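Local atomic coordinates of glucosamine kinase (Streptacidiphilus jiangxiensis, PDB entry 6HWJ), a protein that catalyses the magnesium- and ATP-dependent phosphorylation of D-glucosamine to D-glucosamine 6-phosphate, and phosphorylates glucose to a lesser extent. Residues Q150-E162 with L225-G237. Numbering follows the deposited sequence.
Sequences QRIAALARGGFTE and LTARMHAALAARG
Helix 150-157 crosses the helix running through 225-233 nearly at right angles, 100° between their directions, with axes 8.1 Å apart at closest approach. Small Ala-154 and Ala-232 suit this spacing, and just past the first helix Gly-158, with no side chain, lets its CA come within 4.2 Å of the Ala-232 CB. Leu-155 and Leu-233 form the apolar centre with Met-229 and Ala-232, CD2 of Leu-233 resting 3.7 Å from CG of Leu-155. The CB of Ala-154 meets CD of Arg-236 at 3.8 Å; Arg-236 NH1 forms a salt bridge with Asp-296. A Schellman motif ends the first helix, with Gly-159 accepting the positive phi, and turns the chain alongside helix 212-234, joining helix 148-157, which packs on strand 166-172 of the six-stranded sheet, to helix 212-234, whose far side meets helix 362-386. With CG anti to its backbone N (chi1 -177°), Phe-160 lies beside Met-229, its CE1 3.7 Å from Met-229 CB, and presents a ring edge to Arg-228 CB. Farther along, extended Arg-228 reaches Glu-162: NH1 donates to OE2 at 3.0 Å, in the guanidinium plane but from above the carboxylate, the two planes being 67° apart. Leu-225 CD1 lies 3.7 Å from Glu-162 CB and as near to its OE1.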
ATOM      1  N   GLN A 150     -11.830  -2.012  -0.045  1.00 31.36           N
ATOM      2  CA  GLN A 150     -12.365  -2.250   1.295  1.00 34.33           C
ATOM      3  C   GLN A 150     -11.672  -1.364   2.325  1.00 28.57           C
ATOM      4  O   GLN A 150     -12.303  -0.900   3.273  1.00 28.11           O
ATOM      5  CB  GLN A 150     -12.222  -3.721   1.674  1.00 43.07           C
ATOM      6  CG  GLN A 150     -13.160  -4.647   0.915  1.00 60.05           C
ATOM      7  CD  GLN A 150     -12.832  -4.742  -0.564  1.00 72.84           C
ATOM      8  OE1 GLN A 150     -11.669  -4.871  -0.947  1.00 75.60           O
ATOM      9  NE2 GLN A 150     -13.863  -4.671  -1.407  1.00 78.24           N
ATOM     10  N   ARG A 151     -10.370  -1.134   2.159  1.00 26.96           N
ATOM     11  CA  ARG A 151      -9.651  -0.261   3.084  1.00 25.36           C
ATOM     12  C   ARG A 151     -10.139   1.180   2.977  1.00 26.65           C
ATOM     13  O   ARG A 151     -10.463   1.813   3.990  1.00 24.82           O
ATOM     14  CB  ARG A 151      -8.146  -0.329   2.808  1.00 23.03           C
ATOM     15  CG  ARG A 151      -7.552  -1.732   2.963  1.00 26.35           C
ATOM     16  CD  ARG A 151      -7.524  -2.223   4.384  1.00 26.85           C
ATOM     17  NE  ARG A 151      -7.067  -3.615   4.437  1.00 29.36           N
ATOM     18  CZ  ARG A 151      -7.825  -4.675   4.150  1.00 28.59           C
ATOM     19  NH1 ARG A 151      -9.088  -4.530   3.814  1.00 26.40           N
ATOM     20  NH2 ARG A 151      -7.315  -5.883   4.203  1.00 32.40           N
ATOM     21  N   ILE A 152     -10.201   1.715   1.752  1.00 25.93           N
ATOM     22  CA  ILE A 152     -10.590   3.108   1.571  1.00 25.35           C
ATOM     23  C   ILE A 152     -12.012   3.338   2.059  1.00 24.70           C
ATOM     24  O   ILE A 152     -12.295   4.313   2.765  1.00 25.64           O
ATOM     25  CB  ILE A 152     -10.415   3.523   0.092  1.00 27.76           C
ATOM     26  CG1 ILE A 152      -8.924   3.541  -0.266  1.00 29.99           C
ATOM     27  CG2 ILE A 152     -11.023   4.907  -0.134  1.00 28.75           C
ATOM     28  CD1 ILE A 152      -8.621   3.652  -1.749  1.00 31.65           C
ATOM     29  N   ALA A 153     -12.937   2.440   1.687  1.00 27.19           N
ATOM     30  CA  ALA A 153     -14.320   2.584   2.138  1.00 28.06           C
ATOM     31  C   ALA A 153     -14.430   2.514   3.658  1.00 28.56           C
ATOM     32  O   ALA A 153     -15.141   3.319   4.280  1.00 30.03           O
ATOM     33  CB  ALA A 153     -15.199   1.512   1.484  1.00 26.59           C
ATOM     34  N   ALA A 154     -13.729   1.570   4.285  1.00 28.37           N
ATOM     35  CA  ALA A 154     -13.785   1.473   5.738  1.00 29.57           C
ATOM     36  C   ALA A 154     -13.274   2.750   6.391  1.00 27.38           C
ATOM     37  O   ALA A 154     -13.849   3.232   7.378  1.00 30.69           O
ATOM     38  CB  ALA A 154     -12.972   0.260   6.219  1.00 33.17           C
ATOM     39  N   LEU A 155     -12.186   3.306   5.866  1.00 24.54           N
ATOM     40  CA  LEU A 155     -11.637   4.537   6.422  1.00 26.56           C
ATOM     41  C   LEU A 155     -12.624   5.699   6.277  1.00 27.62           C
ATOM     42  O   LEU A 155     -12.898   6.423   7.241  1.00 29.94           O
ATOM     43  CB  LEU A 155     -10.306   4.858   5.722  1.00 27.79           C
ATOM     44  CG  LEU A 155      -9.194   3.848   6.039  1.00 28.05           C
ATOM     45  CD1 LEU A 155      -8.016   4.002   5.088  1.00 31.02           C
ATOM     46  CD2 LEU A 155      -8.747   4.026   7.476  1.00 29.62           C
ATOM     47  N   ALA A 156     -13.164   5.893   5.076  1.00 29.82           N
ATOM     48  CA  ALA A 156     -14.142   6.960   4.864  1.00 33.87           C
ATOM     49  C   ALA A 156     -15.342   6.801   5.791  1.00 34.99           C
ATOM     50  O   ALA A 156     -15.759   7.759   6.446  1.00 35.07           O
ATOM     51  CB  ALA A 156     -14.591   6.968   3.397  1.00 32.47           C
ATOM     52  N   ARG A 157     -15.903   5.587   5.870  1.00 37.97           N
ATOM     53  CA  ARG A 157     -17.033   5.339   6.757  1.00 37.03           C
ATOM     54  C   ARG A 157     -16.690   5.603   8.212  1.00 38.11           C
ATOM     55  O   ARG A 157     -17.575   5.959   9.014  1.00 35.23           O
ATOM     56  CB  ARG A 157     -17.525   3.891   6.605  1.00 38.40           C
ATOM     57  N   GLY A 158     -15.433   5.403   8.588  1.00 36.69           N
ATOM     58  CA  GLY A 158     -15.015   5.622   9.947  1.00 35.49           C
ATOM     59  C   GLY A 158     -14.612   7.042  10.277  1.00 38.64           C
ATOM     60  O   GLY A 158     -14.123   7.281  11.384  1.00 39.72           O
ATOM     61  N   GLY A 159     -14.790   7.986   9.355  1.00 38.67           N
ATOM     62  CA  GLY A 159     -14.420   9.361   9.598  1.00 41.29           C
ATOM     63  C   GLY A 159     -12.951   9.675   9.456  1.00 39.13           C
ATOM     64  O   GLY A 159     -12.549  10.802   9.741  1.00 41.50           O
ATOM     65  N   PHE A 160     -12.130   8.710   9.049  1.00 33.58           N
ATOM     66  CA  PHE A 160     -10.715   8.969   8.798  1.00 29.86           C
ATOM     67  C   PHE A 160     -10.547   9.868   7.574  1.00 31.62           C
ATOM     68  O   PHE A 160     -11.073   9.572   6.498  1.00 31.30           O
ATOM     69  CB  PHE A 160     -10.004   7.634   8.608  1.00 26.48           C
ATOM     70  CG  PHE A 160      -8.530   7.738   8.403  1.00 26.72           C
ATOM     71  CD1 PHE A 160      -7.666   7.803   9.488  1.00 26.57           C
ATOM     72  CD2 PHE A 160      -7.996   7.736   7.123  1.00 24.38           C
ATOM     73  CE1 PHE A 160      -6.292   7.870   9.288  1.00 24.41           C
ATOM     74  CE2 PHE A 160      -6.638   7.829   6.921  1.00 26.77           C
ATOM     75  CZ  PHE A 160      -5.782   7.883   8.020  1.00 27.82           C
ATOM     76  N   THR A 161      -9.810  10.971   7.738  1.00 32.10           N
ATOM     77  CA  THR A 161      -9.627  11.940   6.650  1.00 30.81           C
ATOM     78  C   THR A 161      -8.173  12.167   6.266  1.00 29.91           C
ATOM     79  O   THR A 161      -7.908  12.965   5.361  1.00 28.43           O
ATOM     80  CB  THR A 161     -10.249  13.301   7.009  1.00 33.59           C
ATOM     81  OG1 THR A 161      -9.576  13.871   8.151  1.00 33.22           O
ATOM     82  CG2 THR A 161     -11.727  13.138   7.325  1.00 34.81           C
ATOM     83  N   GLU A 162      -7.212  11.503   6.921  1.00 27.20           N
ATOM     84  CA  GLU A 162      -5.801  11.731   6.600  1.00 28.15           C
ATOM     85  C   GLU A 162      -5.373  10.816   5.452  1.00 29.91           C
ATOM     86  O   GLU A 162      -4.518   9.953   5.571  1.00 26.12           O
ATOM     87  CB  GLU A 162      -4.941  11.538   7.839  1.00 28.22           C
ATOM     88  CG  GLU A 162      -5.044  12.722   8.792  1.00 33.22           C
ATOM     89  CD  GLU A 162      -4.313  12.482  10.080  1.00 30.74           C
ATOM     90  OE1 GLU A 162      -3.145  12.903  10.183  1.00 31.14           O
ATOM     91  OE2 GLU A 162      -4.916  11.858  10.977  1.00 27.75           O
ATOM     92  N   LEU A 225      -1.996   9.350  13.364  1.00 25.06           N
ATOM     93  CA  LEU A 225      -2.624   8.953  12.104  1.00 23.87           C
ATOM     94  C   LEU A 225      -2.819   7.441  12.040  1.00 23.61           C
ATOM     95  O   LEU A 225      -3.902   6.959  11.679  1.00 25.80           O
ATOM     96  CB  LEU A 225      -1.771   9.441  10.913  1.00 26.41           C
ATOM     97  CG  LEU A 225      -2.224   9.077   9.495  1.00 24.08           C
ATOM     98  CD1 LEU A 225      -1.612  10.034   8.476  1.00 27.31           C
ATOM     99  CD2 LEU A 225      -1.814   7.636   9.112  1.00 25.85           C
ATOM    100  N   THR A 226      -1.782   6.685  12.392  1.00 22.64           N
ATOM    101  CA  THR A 226      -1.840   5.231  12.381  1.00 23.91           C
ATOM    102  C   THR A 226      -2.924   4.710  13.322  1.00 26.75           C
ATOM    103  O   THR A 226      -3.628   3.751  12.986  1.00 24.84           O
ATOM    104  CB  THR A 226      -0.479   4.654  12.782  1.00 24.43           C
ATOM    105  OG1 THR A 226       0.558   5.246  11.984  1.00 23.27           O
ATOM    106  CG2 THR A 226      -0.463   3.132  12.605  1.00 24.22           C
ATOM    107  N   ALA A 227      -3.080   5.343  14.489  1.00 26.05           N
ATOM    108  CA  ALA A 227      -4.109   4.924  15.440  1.00 27.09           C
ATOM    109  C   ALA A 227      -5.510   5.234  14.929  1.00 26.30           C
ATOM    110  O   ALA A 227      -6.429   4.406  15.062  1.00 26.74           O
ATOM    111  CB  ALA A 227      -3.882   5.589  16.802  1.00 29.22           C
ATOM    112  N   ARG A 228      -5.699   6.414  14.338  1.00 23.69           N
ATOM    113  CA  ARG A 228      -6.980   6.744  13.723  1.00 25.38           C
ATOM    114  C   ARG A 228      -7.295   5.778  12.583  1.00 27.59           C
ATOM    115  O   ARG A 228      -8.449   5.350  12.414  1.00 23.86           O
ATOM    116  CB  ARG A 228      -6.961   8.184  13.207  1.00 26.78           C
ATOM    117  CG  ARG A 228      -6.883   9.249  14.301  1.00 28.10           C
ATOM    118  CD  ARG A 228      -6.627  10.633  13.693  1.00 27.55           C
ATOM    119  NE  ARG A 228      -6.710  11.676  14.723  1.00 26.22           N
ATOM    120  CZ  ARG A 228      -6.380  12.951  14.526  1.00 30.03           C
ATOM    121  NH1 ARG A 228      -5.916  13.355  13.346  1.00 29.14           N
ATOM    122  NH2 ARG A 228      -6.500  13.822  15.516  1.00 29.42           N
ATOM    123  N   MET A 229      -6.292   5.473  11.765  1.00 23.33           N
ATOM    124  CA  MET A 229      -6.452   4.516  10.670  1.00 27.93           C
ATOM    125  C   MET A 229      -6.878   3.149  11.204  1.00 28.25           C
ATOM    126  O   MET A 229      -7.881   2.576  10.748  1.00 27.79           O
ATOM    127  CB  MET A 229      -5.135   4.423   9.889  1.00 24.35           C
ATOM    128  CG  MET A 229      -5.174   3.520   8.663  1.00 27.97           C
ATOM    129  SD  MET A 229      -3.543   3.438   7.852  1.00 25.93           S
ATOM    130  CE  MET A 229      -2.675   2.333   8.961  1.00 29.60           C
ATOM    131  N   HIS A 230      -6.154   2.627  12.208  1.00 26.43           N
ATOM    132  CA  HIS A 230      -6.484   1.299  12.727  1.00 29.16           C
ATOM    133  C   HIS A 230      -7.857   1.271  13.394  1.00 27.81           C
ATOM    134  O   HIS A 230      -8.610   0.305  13.239  1.00 29.16           O
ATOM    135  CB  HIS A 230      -5.407   0.829  13.708  1.00 25.50           C
ATOM    136  CG  HIS A 230      -4.131   0.431  13.052  1.00 26.82           C
ATOM    137  ND1 HIS A 230      -2.938   0.341  13.738  1.00 29.52           N
ATOM    138  CD2 HIS A 230      -3.857   0.087  11.774  1.00 25.86           C
ATOM    139  CE1 HIS A 230      -1.990  -0.041  12.903  1.00 29.20           C
ATOM    140  NE2 HIS A 230      -2.524  -0.194  11.705  1.00 27.00           N
ATOM    141  N   ALA A 231      -8.201   2.313  14.143  1.00 28.91           N
ATOM    142  CA  ALA A 231      -9.501   2.348  14.800  1.00 32.19           C
ATOM    143  C   ALA A 231     -10.627   2.259  13.782  1.00 30.04           C
ATOM    144  O   ALA A 231     -11.636   1.590  14.018  1.00 30.92           O
ATOM    145  CB  ALA A 231      -9.638   3.617  15.646  1.00 34.25           C
ATOM    146  N   ALA A 232     -10.475   2.931  12.642  1.00 29.13           N
ATOM    147  CA  ALA A 232     -11.495   2.882  11.610  1.00 30.13           C
ATOM    148  C   ALA A 232     -11.527   1.520  10.931  1.00 31.18           C
ATOM    149  O   ALA A 232     -12.606   0.976  10.679  1.00 31.40           O
ATOM    150  CB  ALA A 232     -11.246   3.977  10.554  1.00 29.65           C
ATOM    151  N   LEU A 233     -10.357   0.972  10.593  1.00 28.70           N
ATOM    152  CA  LEU A 233     -10.315  -0.332   9.943  1.00 27.43           C
ATOM    153  C   LEU A 233     -10.856  -1.411  10.867  1.00 29.82           C
ATOM    154  O   LEU A 233     -11.552  -2.337  10.423  1.00 33.71           O
ATOM    155  CB  LEU A 233      -8.883  -0.649   9.509  1.00 24.54           C
ATOM    156  CG  LEU A 233      -8.256   0.288   8.488  1.00 25.60           C
ATOM    157  CD1 LEU A 233      -6.807  -0.066   8.271  1.00 27.83           C
ATOM    158  CD2 LEU A 233      -9.006   0.310   7.145  1.00 26.70           C
ATOM    159  N   ALA A 234     -10.569  -1.307  12.160  1.00 30.61           N
ATOM    160  CA  ALA A 234     -10.990  -2.336  13.100  1.00 34.35           C
ATOM    161  C   ALA A 234     -12.504  -2.380  13.260  1.00 37.20           C
ATOM    162  O   ALA A 234     -13.030  -3.379  13.768  1.00 33.26           O
ATOM    163  CB  ALA A 234     -10.335  -2.116  14.468  1.00 33.78           C
ATOM    164  N   ALA A 235     -13.216  -1.335  12.836  1.00 37.19           N
ATOM    165  CA  ALA A 235     -14.673  -1.351  12.902  1.00 40.02           C
ATOM    166  C   ALA A 235     -15.285  -2.423  12.009  1.00 38.90           C
ATOM    167  O   ALA A 235     -16.427  -2.833  12.242  1.00 41.40           O
ATOM    168  CB  ALA A 235     -15.226   0.022  12.513  1.00 42.16           C
ATOM    169  N   ARG A 236     -14.558  -2.896  10.997  1.00 36.70           N
ATOM    170  CA  ARG A 236     -15.023  -4.013  10.186  1.00 43.34           C
ATOM    171  C   ARG A 236     -14.895  -5.346  10.914  1.00 43.29           C
ATOM    172  O   ARG A 236     -15.363  -6.370  10.400  1.00 43.39           O
ATOM    173  CB  ARG A 236     -14.251  -4.079   8.870  1.00 55.76           C
ATOM    174  CG  ARG A 236     -14.600  -2.952   7.894  1.00 71.24           C
ATOM    175  CD  ARG A 236     -14.236  -3.302   6.453  1.00 86.60           C
ATOM    176  NE  ARG A 236     -14.999  -4.440   5.946  1.00103.30           N
ATOM    177  CZ  ARG A 236     -14.539  -5.690   5.868  1.00117.23           C
ATOM    178  NH1 ARG A 236     -13.305  -5.987   6.258  1.00120.20           N
ATOM    179  NH2 ARG A 236     -15.322  -6.649   5.396  1.00123.95           N
ATOM    180  N   GLY A 237     -14.276  -5.361  12.082  1.00 40.81           N
ATOM    181  CA  GLY A 237     -14.171  -6.553  12.892  1.00 40.81           C
ATOM    182  C   GLY A 237     -12.733  -7.000  13.046  1.00 37.10           C
ATOM    183  O   GLY A 237     -11.797  -6.387  12.534  1.00 32.42           O
TER
HETATM  184  O   HOH W   1     -14.792   1.978   9.258  1.00 32.25           O